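Disulfide oxidoreductase (Xylella fastidiosa, PDB 2REM) probably acts as a periplasmic thiol-disulfide oxidoreductase of the DsbA subfamily, built on a thioredoxin fold. Local coordinates at residues A[48-51]-A[57-60]; A[26-31]-A[145-150]; A[159-164]-A[184-189]. All coordinates share one frame; numbering follows the deposited sequence. Where two conformers were deposited one is given.

Interaction 1. Residues A[48-51]-A[57-60]; sequences QAWG and DVRF
Phe60 on strand 58-64 packs against Trp50 and Gly51 near the end of helix 38-52, and this contact closes the beta-alpha-beta unit of the thioredoxin fold (strand 27-33, helix 38-52, strand 58-64). Here Trp50 from the crossover helix and Phe60 from the strand carry most of the contact. The two rings form a T-shaped pair: the edge of the Trp50 six-membered ring is turned to the face of Phe60, the planes lie at 78° and the centroids are 5.9 Å apart. The nearest ring atoms are Trp50 CZ3 and Phe60 CD1, at 4.1 Å. On another part of the Phe60 ring, Gly51 comes close through its backbone, with its CA 4.2 Å from Phe60 CD2. This glycine puts no side chain between helix and ring, and its CA lies just 6.4 Å from the CA of Phe60. The bent chain of Gln48 carries its amide end to the edge of the Phe60 ring, near CE2.

Two residues earlier on the strand, Val58 points at the helix and places its CG1 4.4 Å from Trp50 CH2, a looser apolar touch. The indole reaches both strand residues because CG of Trp50 stands opposite its backbone N (chi1 176°), which directs the ring system toward the strand, where CZ3 meets Phe60 and CH2 meets Val58. Around this first shell, Val29 of the adjacent strand and Leu176 and Thr179 of helix 172-190 also touch the indole. Its position is therefore set by three elements at once, and its polar edge is satisfied as well: Trp50 NE1 is hydrogen-bonded to Asp180 OD1 of helix 172-190.

Interaction 2. Residues A[26-31]-A[145-150]; sequences KIEVVE and RAYALK
Val30 and Glu28, on strand 27-33 in the interior of the thioredoxin-fold sheet, meet a single residue of helix 135-151, Tyr147, which projects from the helix onto the sheet face. Two kinds of interaction make up this small, buried contact.

The first is apolar. The side chains of Val30 and Tyr147 come from opposite directions, and the hydroxyl end of the phenol rests on the valine: Tyr147 OH lies 3.4 Å from Val30 CB, and Tyr147 CE2 is 3.6 Å from Val30 CG1. The tyrosine spans the gap because its CG is anti to the backbone N (chi1 -175°), which directs the ring toward the strand. Phe20 meets that ring edge-to-face, and Val160 of the next strand also touches Tyr147. Tyr147 was modelled in two conformers, and these distances belong to one of them.

The second is polar and indirect. Glu28 OE1 and Tyr147 OH do not bond to each other; a water joins them, donating to Glu28 OE1 at 2.7 Å and lying 2.7 Å from Tyr147 OH. The buried carboxylate is well supplied with partners, which would probably stabilise its charged form: the backbone N atoms of Phe20 and Ala21 bond to it, and Glu28 OE2 forms a salt bridge with Arg59 NH2.

Interaction 3. Residues A[159-164]-A[184-189]; sequences IVVNGR and SRERAA
Asn162 and Glu186 are the residues of closest backbone approach, 8.3 Å between CA atoms, where a type I' turn at Asn162-Gly163 links the antiparallel strands 158-161 and 165-167 of the thioredoxin-fold sheet and faces helix 172-190. Asn162 itself takes a left-handed conformation, and the turn is closed by the bond from Arg164 N to Val161 O, 2.9 Å long. The turn thus presents the Asn162 side chain to the helix.

The direct link is a hydrogen bond from Asn162 ND2 to Glu186 OE2 at 2.9 Å, moderately bent at 150°. The acceptor lies close to the amide plane and uses its anti lone pair, while the carboxylate is turned steeply, its plane 80° from that of the amide. Glu186 CG, set anti to the carbonyl carbon (chi1 -67°), lies 3.9 Å from Val161 CG1, and the bend at the second torsion turns the carboxylate to the asparagine, so one side chain supplies both an apolar and a polar touch.

A water also bridges Glu186 OE2 and Arg164 NH1, though both of its legs are so short that its exact position is doubtful. Arg164 NE has a partner of its own in the carboxylate of Glu13, with which it forms a salt bridge. The asparagine amide is held from both ends, which fixes its rotation: while ND2 serves the helix, Asn162 OD1 accepts a hydrogen bond from the backbone N of Glu28 on strand 27-33.

How the interactions relate
All three contacts pack helices on one sheet, whose neighbouring strands 158-161, 27-33 and 58-64 each contribute a segment. Interaction 1 lies nearer the surface and is mainly apolar and aromatic. Interaction 2 is buried and closest to the chain centre, and it mixes valine packing with a water bridge; interaction 3, also buried but farther out, relies on a direct amide-carboxylate bond. Backbone bonding along the sheet connects them: Arg59 N probably bonds to Ile27 O, and Val160 N to Val30 O. Interactions 1 and 3 also meet directly, through the salt bridge of Asp57 OD2 with Arg187 NE, 2.8 Å long.

Interaction 1. Residues A[48-51]-A[57-60]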
ATOM      1  N   GLN A  48       6.264  -7.884  -3.724  1.00 19.22           N
ATOM      2  CA  GLN A  48       7.510  -7.175  -3.971  1.00 20.51           C
ATOM      3  C   GLN A  48       8.247  -7.798  -5.129  1.00 21.10           C
ATOM      4  O   GLN A  48       8.798  -7.087  -5.967  1.00 21.31           O
ATOM      5  CB  GLN A  48       8.380  -7.066  -2.710  1.00 21.41           C
ATOM      6  CG  GLN A  48       7.730  -6.241  -1.560  1.00 21.23           C
ATOM      7  CD  GLN A  48       7.532  -4.728  -1.824  1.00 24.72           C
ATOM      8  OE1 GLN A  48       6.641  -4.115  -1.235  1.00 27.28           O
ATOM      9  NE2 GLN A  48       8.361  -4.133  -2.676  1.00 24.07           N
ATOM     10  N   ALA A  49       8.223  -9.129  -5.212  1.00 21.90           N
ATOM     11  CA  ALA A  49       8.871  -9.813  -6.315  1.00 23.68           C
ATOM     12  C   ALA A  49       8.228  -9.401  -7.638  1.00 23.31           C
ATOM     13  O   ALA A  49       8.928  -9.125  -8.630  1.00 24.35           O
ATOM     14  CB  ALA A  49       8.799 -11.329  -6.129  1.00 24.61           C
ATOM     15  N   TRP A  50       6.901  -9.389  -7.642  1.00 20.99           N
ATOM     16  CA  TRP A  50       6.123  -8.948  -8.789  1.00 20.98           C
ATOM     17  C   TRP A  50       6.513  -7.510  -9.165  1.00 20.26           C
ATOM     18  O   TRP A  50       6.778  -7.215 -10.316  1.00 20.41           O
ATOM     19  CB  TRP A  50       4.625  -9.053  -8.473  1.00 19.56           C
ATOM     20  CG  TRP A  50       3.746  -8.522  -9.564  1.00 19.82           C
ATOM     21  CD1 TRP A  50       3.177  -9.228 -10.583  1.00 21.44           C
ATOM     22  CD2 TRP A  50       3.351  -7.168  -9.742  1.00 18.90           C
ATOM     23  NE1 TRP A  50       2.431  -8.389 -11.378  1.00 20.82           N
ATOM     24  CE2 TRP A  50       2.525  -7.119 -10.883  1.00 19.16           C
ATOM     25  CE3 TRP A  50       3.609  -5.981  -9.039  1.00 18.23           C
ATOM     26  CZ2 TRP A  50       1.975  -5.923 -11.351  1.00 16.88           C
ATOM     27  CZ3 TRP A  50       3.059  -4.806  -9.497  1.00 18.45           C
ATOM     28  CH2 TRP A  50       2.256  -4.789 -10.652  1.00 17.54           C
ATOM     29  N   GLY A  51       6.594  -6.636  -8.172  1.00 19.82           N
ATOM     30  CA  GLY A  51       6.989  -5.244  -8.397  1.00 21.10           C
ATOM     31  C   GLY A  51       8.328  -5.135  -9.112  1.00 22.85           C
ATOM     32  O   GLY A  51       8.485  -4.343 -10.048  1.00 23.80           O
ATOM     33  N   ASP A  57       7.555   1.371 -17.286  1.00 25.29           N
ATOM     34  CA  ASP A  57       6.324   2.154 -17.334  1.00 24.39           C
ATOM     35  C   ASP A  57       5.362   1.846 -16.174  1.00 22.22           C
ATOM     36  O   ASP A  57       4.347   2.519 -16.015  1.00 20.97           O
ATOM     37  CB  ASP A  57       5.632   2.009 -18.692  1.00 25.20           C
ATOM     38  CG  ASP A  57       5.197   0.589 -18.992  1.00 26.33           C
ATOM     39  OD1 ASP A  57       5.550  -0.328 -18.227  1.00 27.71           O
ATOM     40  OD2 ASP A  57       4.504   0.387 -20.014  1.00 26.03           O
ATOM     41  N   VAL A  58       5.666   0.823 -15.379  1.00 21.20           N
ATOM     42  CA  VAL A  58       4.887   0.564 -14.150  1.00 19.58           C
ATOM     43  C   VAL A  58       5.413   1.381 -12.962  1.00 19.68           C
ATOM     44  O   VAL A  58       6.606   1.327 -12.628  1.00 20.40           O
ATOM     45  CB  VAL A  58       4.778  -0.959 -13.787  1.00 18.82           C
ATOM     46  CG1 VAL A  58       3.992  -1.162 -12.467  1.00 16.63           C
ATOM     47  CG2 VAL A  58       4.092  -1.734 -14.898  1.00 19.77           C
ATOM     48  N   ARG A  59       4.528   2.165 -12.352  1.00 18.21           N
ATOM     49  CA  ARG A  59       4.829   2.801 -11.087  1.00 17.93           C
ATOM     50  C   ARG A  59       4.077   2.039 -10.002  1.00 16.97           C
ATOM     51  O   ARG A  59       2.859   2.125  -9.895  1.00 16.03           O
ATOM     52  CB  ARG A  59       4.449   4.285 -11.083  1.00 18.22           C
ATOM     53  CG  ARG A  59       4.822   5.008  -9.792  1.00 19.28           C
ATOM     54  CD  ARG A  59       4.531   6.496  -9.879  1.00 21.48           C
ATOM     55  NE  ARG A  59       3.090   6.741  -9.919  1.00 19.47           N
ATOM     56  CZ  ARG A  59       2.469   7.512 -10.803  1.00 20.09           C
ATOM     57  NH1 ARG A  59       3.156   8.165 -11.737  1.00 20.42           N
ATOM     58  NH2 ARG A  59       1.138   7.653 -10.722  1.00 18.28           N
ATOM     59  N   PHE A  60       4.819   1.279  -9.213  1.00 16.72           N
ATOM     60  CA  PHE A  60       4.217   0.487  -8.150  1.00 17.32           C
ATOM     61  C   PHE A  60       4.303   1.255  -6.839  1.00 16.75           C
ATOM     62  O   PHE A  60       5.388   1.653  -6.407  1.00 17.13           O
ATOM     63  CB  PHE A  60       4.905  -0.877  -8.064  1.00 18.76           C
ATOM     64  CG  PHE A  60       4.541  -1.655  -6.842  1.00 19.49           C
ATOM     65  CD1 PHE A  60       3.226  -1.925  -6.542  1.00 20.15           C
ATOM     66  CD2 PHE A  60       5.540  -2.120  -5.988  1.00 23.43           C
ATOM     67  CE1 PHE A  60       2.887  -2.626  -5.391  1.00 20.63           C
ATOM     68  CE2 PHE A  60       5.213  -2.841  -4.833  1.00 23.64           C
ATOM     69  CZ  PHE A  60       3.885  -3.084  -4.542  1.00 21.01           C
TER

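Interaction 2. Residues A[26-31]-A[145-150]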
ATOM      1  N   LYS A  26       3.057   6.685 -17.067  1.00 26.99           N
ATOM      2  CA  LYS A  26       3.150   5.442 -16.289  1.00 23.62           C
ATOM      3  C   LYS A  26       1.819   4.696 -16.130  1.00 20.92           C
ATOM      4  O   LYS A  26       0.733   5.279 -16.251  1.00 19.02           O
ATOM      5  CB  LYS A  26       3.716   5.717 -14.888  1.00 23.43           C
ATOM      6  CG  LYS A  26       5.083   6.385 -14.860  1.00 25.52           C
ATOM      7  CD  LYS A  26       6.218   5.424 -15.154  1.00 28.32           C
ATOM      8  CE  LYS A  26       7.492   6.194 -15.446  1.00 33.67           C
ATOM      9  NZ  LYS A  26       8.719   5.354 -15.205  1.00 36.64           N
ATOM     10  N   ILE A  27       1.930   3.402 -15.848  1.00 18.58           N
ATOM     11  CA  ILE A  27       0.804   2.615 -15.379  1.00 16.79           C
ATOM     12  C   ILE A  27       0.979   2.478 -13.876  1.00 16.08           C
ATOM     13  O   ILE A  27       1.943   1.868 -13.394  1.00 15.42           O
ATOM     14  CB  ILE A  27       0.730   1.227 -16.031  1.00 16.60           C
ATOM     15  CG1 ILE A  27       0.681   1.357 -17.565  1.00 17.36           C
ATOM     16  CG2 ILE A  27      -0.481   0.464 -15.455  1.00 16.36           C
ATOM     17  CD1 ILE A  27       1.040   0.091 -18.316  1.00 21.91           C
ATOM     18  N   GLU A  28       0.056   3.070 -13.138  1.00 15.06           N
ATOM     19  CA  GLU A  28       0.159   3.052 -11.701  1.00 14.45           C
ATOM     20  C   GLU A  28      -0.498   1.794 -11.187  1.00 13.33           C
ATOM     21  O   GLU A  28      -1.615   1.458 -11.571  1.00 13.12           O
ATOM     22  CB  GLU A  28      -0.514   4.275 -11.096  1.00 13.49           C
ATOM     23  CG  GLU A  28      -0.466   4.291  -9.591  1.00 13.99           C
ATOM     24  CD  GLU A  28      -1.251   5.436  -9.043  1.00 14.47           C
ATOM     25  OE1 GLU A  28      -2.479   5.268  -8.863  1.00 13.50           O
ATOM     26  OE2 GLU A  28      -0.644   6.503  -8.806  1.00 18.49           O
ATOM     27  N   VAL A  29       0.241   1.081 -10.355  1.00 12.61           N
ATOM     28  CA  VAL A  29      -0.297  -0.046  -9.636  1.00 12.36           C
ATOM     29  C   VAL A  29      -0.116   0.265  -8.171  1.00 11.71           C
ATOM     30  O   VAL A  29       1.002   0.312  -7.677  1.00 11.79           O
ATOM     31  CB  VAL A  29       0.426  -1.354 -10.002  1.00 12.36           C
ATOM     32  CG1 VAL A  29      -0.186  -2.516  -9.234  1.00 12.43           C
ATOM     33  CG2 VAL A  29       0.285  -1.603 -11.530  1.00 12.01           C
ATOM     34  N   VAL A  30      -1.234   0.475  -7.498  1.00 12.23           N
ATOM     35  CA  VAL A  30      -1.239   0.698  -6.068  1.00 11.98           C
ATOM     36  C   VAL A  30      -1.651  -0.570  -5.349  1.00 12.26           C
ATOM     37  O   VAL A  30      -2.568  -1.281  -5.780  1.00 12.01           O
ATOM     38  CB  VAL A  30      -2.173   1.894  -5.678  1.00 11.53           C
ATOM     39  CG1 VAL A  30      -2.489   1.888  -4.147  1.00 10.24           C
ATOM     40  CG2 VAL A  30      -1.550   3.201  -6.112  1.00 12.17           C
ATOM     41  N   GLU A  31      -0.931  -0.879  -4.270  1.00 12.97           N
ATOM     42  CA  GLU A  31      -1.437  -1.811  -3.258  1.00 12.14           C
ATOM     43  C   GLU A  31      -1.848  -1.020  -2.033  1.00 11.40           C
ATOM     44  O   GLU A  31      -1.004  -0.371  -1.398  1.00 11.10           O
ATOM     45  CB  GLU A  31      -0.378  -2.810  -2.803  1.00 12.18           C
ATOM     46  CG  GLU A  31      -0.984  -3.888  -1.868  1.00 11.21           C
ATOM     47  CD  GLU A  31       0.003  -4.471  -0.853  1.00 13.08           C
ATOM     48  OE1 GLU A  31       1.042  -3.843  -0.571  1.00 13.04           O
ATOM     49  OE2 GLU A  31      -0.279  -5.565  -0.323  1.00 13.26           O
ATOM     50  N   ARG A 145      -6.207   8.409   2.805  1.00 13.52           N
ATOM     51  CA  ARG A 145      -7.596   8.269   3.234  1.00 15.15           C
ATOM     52  C   ARG A 145      -8.543   8.615   2.087  1.00 15.50           C
ATOM     53  O   ARG A 145      -9.469   7.855   1.795  1.00 15.00           O
ATOM     54  CB  ARG A 145      -7.878   9.160   4.439  1.00 16.89           C
ATOM     55  CG  ARG A 145      -9.298   8.997   4.994  1.00 22.03           C
ATOM     56  CD  ARG A 145      -9.385   9.610   6.375  1.00 27.62           C
ATOM     57  NE  ARG A 145      -9.667  11.033   6.295  1.00 33.42           N
ATOM     58  CZ  ARG A 145     -10.883  11.555   6.173  1.00 37.40           C
ATOM     59  NH1 ARG A 145     -11.962  10.774   6.121  1.00 38.59           N
ATOM     60  NH2 ARG A 145     -11.021  12.872   6.105  1.00 40.40           N
ATOM     61  N   ALA A 146      -8.303   9.757   1.439  1.00 15.61           N
ATOM     62  CA  ALA A 146      -9.093  10.173   0.289  1.00 16.15           C
ATOM     63  C   ALA A 146      -9.089   9.126  -0.815  1.00 16.06           C
ATOM     64  O   ALA A 146     -10.132   8.841  -1.422  1.00 16.07           O
ATOM     65  CB  ALA A 146      -8.625  11.545  -0.238  1.00 17.36           C
ATOM     66  N   TYR A 147      -7.924   8.529  -1.045  1.00 15.06           N
ATOM     67  CA  TYR A 147      -7.805   7.508  -2.070  0.50 14.58           C
ATOM     68  C   TYR A 147      -8.628   6.268  -1.706  1.00 15.30           C
ATOM     69  O   TYR A 147      -9.351   5.742  -2.554  1.00 16.11           O
ATOM     70  CB  TYR A 147      -6.333   7.189  -2.315  0.50 12.10           C
ATOM     71  CG  TYR A 147      -6.065   6.232  -3.435  0.50  9.74           C
ATOM     72  CD1 TYR A 147      -6.192   6.603  -4.781  0.50 10.01           C
ATOM     73  CD2 TYR A 147      -5.619   4.961  -3.144  0.50  7.62           C
ATOM     74  CE1 TYR A 147      -5.891   5.673  -5.794  0.50  9.40           C
ATOM     75  CE2 TYR A 147      -5.353   4.070  -4.106  0.50  9.97           C
ATOM     76  CZ  TYR A 147      -5.482   4.400  -5.413  0.50  8.36           C
ATOM     77  OH  TYR A 147      -5.166   3.391  -6.301  0.50 11.56           O
ATOM     78  N   ALA A 148      -8.559   5.829  -0.450  1.00 15.34           N
ATOM     79  CA  ALA A 148      -9.414   4.736  -0.003  1.00 16.19           C
ATOM     80  C   ALA A 148     -10.900   5.072  -0.138  1.00 17.32           C
ATOM     81  O   ALA A 148     -11.685   4.197  -0.552  1.00 17.58           O
ATOM     82  CB  ALA A 148      -9.077   4.312   1.406  1.00 16.70           C
ATOM     83  N   LEU A 149     -11.291   6.317   0.174  1.00 17.44           N
ATOM     84  CA  LEU A 149     -12.692   6.745   0.005  1.00 19.43           C
ATOM     85  C   LEU A 149     -13.166   6.684  -1.449  1.00 19.32           C
ATOM     86  O   LEU A 149     -14.307   6.326  -1.721  1.00 19.68           O
ATOM     87  CB  LEU A 149     -12.941   8.149   0.579  1.00 20.73           C
ATOM     88  CG  LEU A 149     -13.084   8.247   2.108  1.00 25.21           C
ATOM     89  CD1 LEU A 149     -13.183   9.703   2.581  1.00 28.52           C
ATOM     90  CD2 LEU A 149     -14.309   7.473   2.608  1.00 27.50           C
ATOM     91  N   LYS A 150     -12.288   7.061  -2.369  1.00 17.75           N
ATOM     92  CA  LYS A 150     -12.547   7.016  -3.809  1.00 19.01           C
ATOM     93  C   LYS A 150     -12.563   5.567  -4.326  1.00 17.79           C
ATOM     94  O   LYS A 150     -13.483   5.151  -5.052  1.00 18.06           O
ATOM     95  CB  LYS A 150     -11.417   7.773  -4.513  1.00 18.72           C
ATOM     96  CG  LYS A 150     -11.621   8.015  -5.996  1.00 22.27           C
ATOM     97  CD  LYS A 150     -11.728   9.517  -6.222  1.00 28.99           C
ATOM     98  CE  LYS A 150     -11.950   9.869  -7.678  1.00 29.91           C
ATOM     99  NZ  LYS A 150     -12.886  11.025  -7.762  1.00 33.95           N
TER
HETATM  100  O   HOH W   1      -4.077   3.126  -8.750  1.00 14.32           O

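Interaction 3. Residues A[159-164]-A[184-189]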
ATOM      1  N   ILE A 159      -5.314  -4.283  -4.827  1.00 11.83           N
ATOM      2  CA  ILE A 159      -4.559  -3.741  -5.940  1.00 11.03           C
ATOM      3  C   ILE A 159      -5.473  -2.862  -6.801  1.00 11.24           C
ATOM      4  O   ILE A 159      -6.612  -3.261  -7.127  1.00 10.36           O
ATOM      5  CB  ILE A 159      -3.942  -4.855  -6.807  1.00 11.91           C
ATOM      6  CG1 ILE A 159      -3.000  -5.740  -5.963  1.00 12.19           C
ATOM      7  CG2 ILE A 159      -3.249  -4.224  -8.042  1.00 10.02           C
ATOM      8  CD1 ILE A 159      -1.802  -4.984  -5.361  1.00 13.58           C
ATOM      9  N   VAL A 160      -4.977  -1.662  -7.129  1.00 10.20           N
ATOM     10  CA  VAL A 160      -5.693  -0.709  -7.953  1.00 11.28           C
ATOM     11  C   VAL A 160      -4.792  -0.278  -9.107  1.00 11.65           C
ATOM     12  O   VAL A 160      -3.667   0.207  -8.888  1.00 11.46           O
ATOM     13  CB  VAL A 160      -6.132   0.544  -7.167  1.00 11.57           C
ATOM     14  CG1 VAL A 160      -7.047   1.451  -8.035  1.00 12.43           C
ATOM     15  CG2 VAL A 160      -6.813   0.186  -5.840  1.00 12.77           C
ATOM     16  N   VAL A 161      -5.290  -0.444 -10.327  1.00 11.46           N
ATOM     17  CA  VAL A 161      -4.544  -0.044 -11.522  1.00 11.77           C
ATOM     18  C   VAL A 161      -5.065   1.278 -12.040  1.00 12.96           C
ATOM     19  O   VAL A 161      -6.259   1.415 -12.340  1.00 13.40           O
ATOM     20  CB  VAL A 161      -4.597  -1.116 -12.635  1.00 12.49           C
ATOM     21  CG1 VAL A 161      -3.732  -0.702 -13.827  1.00 12.43           C
ATOM     22  CG2 VAL A 161      -4.097  -2.480 -12.085  1.00 10.86           C
ATOM     23  N   ASN A 162      -4.158   2.247 -12.122  1.00 13.25           N
ATOM     24  CA  ASN A 162      -4.458   3.583 -12.663  1.00 14.34           C
ATOM     25  C   ASN A 162      -5.625   4.282 -11.981  1.00 14.53           C
ATOM     26  O   ASN A 162      -6.269   5.156 -12.576  1.00 15.60           O
ATOM     27  CB  ASN A 162      -4.669   3.507 -14.188  1.00 14.91           C
ATOM     28  CG  ASN A 162      -3.363   3.476 -14.947  1.00 15.43           C
ATOM     29  OD1 ASN A 162      -2.290   3.647 -14.359  1.00 15.54           O
ATOM     30  ND2 ASN A 162      -3.438   3.242 -16.251  1.00 16.43           N
ATOM     31  N   GLY A 163      -5.886   3.891 -10.735  1.00 13.95           N
ATOM     32  CA  GLY A 163      -6.993   4.464  -9.957  1.00 13.84           C
ATOM     33  C   GLY A 163      -8.355   4.086 -10.520  1.00 14.04           C
ATOM     34  O   GLY A 163      -9.381   4.613 -10.100  1.00 15.13           O
ATOM     35  N   ARG A 164      -8.352   3.182 -11.483  1.00 13.50           N
ATOM     36  CA  ARG A 164      -9.549   2.912 -12.258  1.00 15.45           C
ATOM     37  C   ARG A 164     -10.033   1.481 -12.086  1.00 14.50           C
ATOM     38  O   ARG A 164     -11.223   1.230 -12.142  1.00 15.89           O
ATOM     39  CB  ARG A 164      -9.271   3.189 -13.731  1.00 15.97           C
ATOM     40  CG  ARG A 164     -10.451   3.096 -14.618  1.00 21.50           C
ATOM     41  CD  ARG A 164     -10.106   3.738 -15.944  1.00 28.13           C
ATOM     42  NE  ARG A 164     -11.206   3.622 -16.885  1.00 31.56           N
ATOM     43  CZ  ARG A 164     -11.068   3.786 -18.189  1.00 34.96           C
ATOM     44  NH1 ARG A 164      -9.874   4.069 -18.694  1.00 35.48           N
ATOM     45  NH2 ARG A 164     -12.121   3.669 -18.981  1.00 38.05           N
ATOM     46  N   SER A 184      -1.289  -4.863 -18.684  1.00 15.03           N
ATOM     47  CA  SER A 184      -1.081  -5.042 -20.122  1.00 16.83           C
ATOM     48  C   SER A 184      -2.138  -4.342 -20.951  1.00 16.73           C
ATOM     49  O   SER A 184      -1.851  -3.811 -22.043  1.00 16.87           O
ATOM     50  CB  SER A 184      -1.056  -6.519 -20.463  1.00 17.45           C
ATOM     51  OG  SER A 184       0.108  -7.082 -19.899  1.00 20.15           O
ATOM     52  N   ARG A 185      -3.364  -4.367 -20.446  1.00 15.59           N
ATOM     53  CA  ARG A 185      -4.473  -3.750 -21.152  1.00 17.35           C
ATOM     54  C   ARG A 185      -4.319  -2.220 -21.180  1.00 16.80           C
ATOM     55  O   ARG A 185      -4.565  -1.607 -22.199  1.00 16.82           O
ATOM     56  CB  ARG A 185      -5.808  -4.161 -20.544  1.00 16.11           C
ATOM     57  CG  ARG A 185      -6.985  -3.774 -21.419  1.00 19.74           C
ATOM     58  CD  ARG A 185      -8.287  -4.181 -20.832  1.00 19.55           C
ATOM     59  NE  ARG A 185      -8.532  -3.574 -19.530  1.00 19.37           N
ATOM     60  CZ  ARG A 185      -9.705  -3.648 -18.914  1.00 22.31           C
ATOM     61  NH1 ARG A 185     -10.716  -4.278 -19.515  1.00 21.65           N
ATOM     62  NH2 ARG A 185      -9.881  -3.089 -17.724  1.00 21.01           N
ATOM     63  N   GLU A 186      -3.898  -1.630 -20.064  1.00 16.69           N
ATOM     64  CA  GLU A 186      -3.547  -0.206 -20.016  1.00 17.32           C
ATOM     65  C   GLU A 186      -2.416   0.118 -20.972  1.00 18.81           C
ATOM     66  O   GLU A 186      -2.459   1.132 -21.691  1.00 18.73           O
ATOM     67  CB  GLU A 186      -3.140   0.215 -18.606  1.00 16.91           C
ATOM     68  CG  GLU A 186      -4.293   0.155 -17.615  1.00 18.03           C
ATOM     69  CD  GLU A 186      -5.508   0.941 -18.120  1.00 22.54           C
ATOM     70  OE1 GLU A 186      -6.483   0.319 -18.597  1.00 22.74           O
ATOM     71  OE2 GLU A 186      -5.479   2.182 -18.045  1.00 25.44           O
ATOM     72  N   ARG A 187      -1.414  -0.754 -20.990  1.00 18.39           N
ATOM     73  CA  ARG A 187      -0.282  -0.558 -21.875  1.00 20.90           C
ATOM     74  C   ARG A 187      -0.740  -0.575 -23.345  1.00 22.42           C
ATOM     75  O   ARG A 187      -0.369   0.296 -24.140  1.00 23.57           O
ATOM     76  CB  ARG A 187       0.760  -1.624 -21.592  1.00 21.01           C
ATOM     77  CG  ARG A 187       2.050  -1.430 -22.348  1.00 23.82           C
ATOM     78  CD  ARG A 187       3.074  -2.438 -21.908  1.00 24.19           C
ATOM     79  NE  ARG A 187       3.566  -2.187 -20.558  1.00 24.15           N
ATOM     80  CZ  ARG A 187       3.512  -3.066 -19.562  1.00 22.23           C
ATOM     81  NH1 ARG A 187       2.973  -4.268 -19.757  1.00 23.40           N
ATOM     82  NH2 ARG A 187       4.008  -2.752 -18.378  1.00 21.02           N
ATOM     83  N   ALA A 188      -1.584  -1.545 -23.695  1.00 22.49           N
ATOM     84  CA  ALA A 188      -2.087  -1.645 -25.054  1.00 24.22           C
ATOM     85  C   ALA A 188      -2.938  -0.433 -25.409  1.00 24.83           C
ATOM     86  O   ALA A 188      -2.831   0.110 -26.510  1.00 25.63           O
ATOM     87  CB  ALA A 188      -2.876  -2.911 -25.212  1.00 24.25           C
ATOM     88  N   ALA A 189      -3.790  -0.027 -24.471  1.00 24.25           N
ATOM     89  CA  ALA A 189      -4.650   1.138 -24.638  1.00 25.78           C
ATOM     90  C   ALA A 189      -3.848   2.409 -24.941  1.00 27.65           C
ATOM     91  O   ALA A 189      -4.332   3.286 -25.652  1.00 28.87           O
ATOM     92  CB  ALA A 189      -5.490   1.342 -23.401  1.00 23.79           C
TER
HETATM   93  O   HOH W   2      -7.500   3.727 -18.093  1.00 40.98           O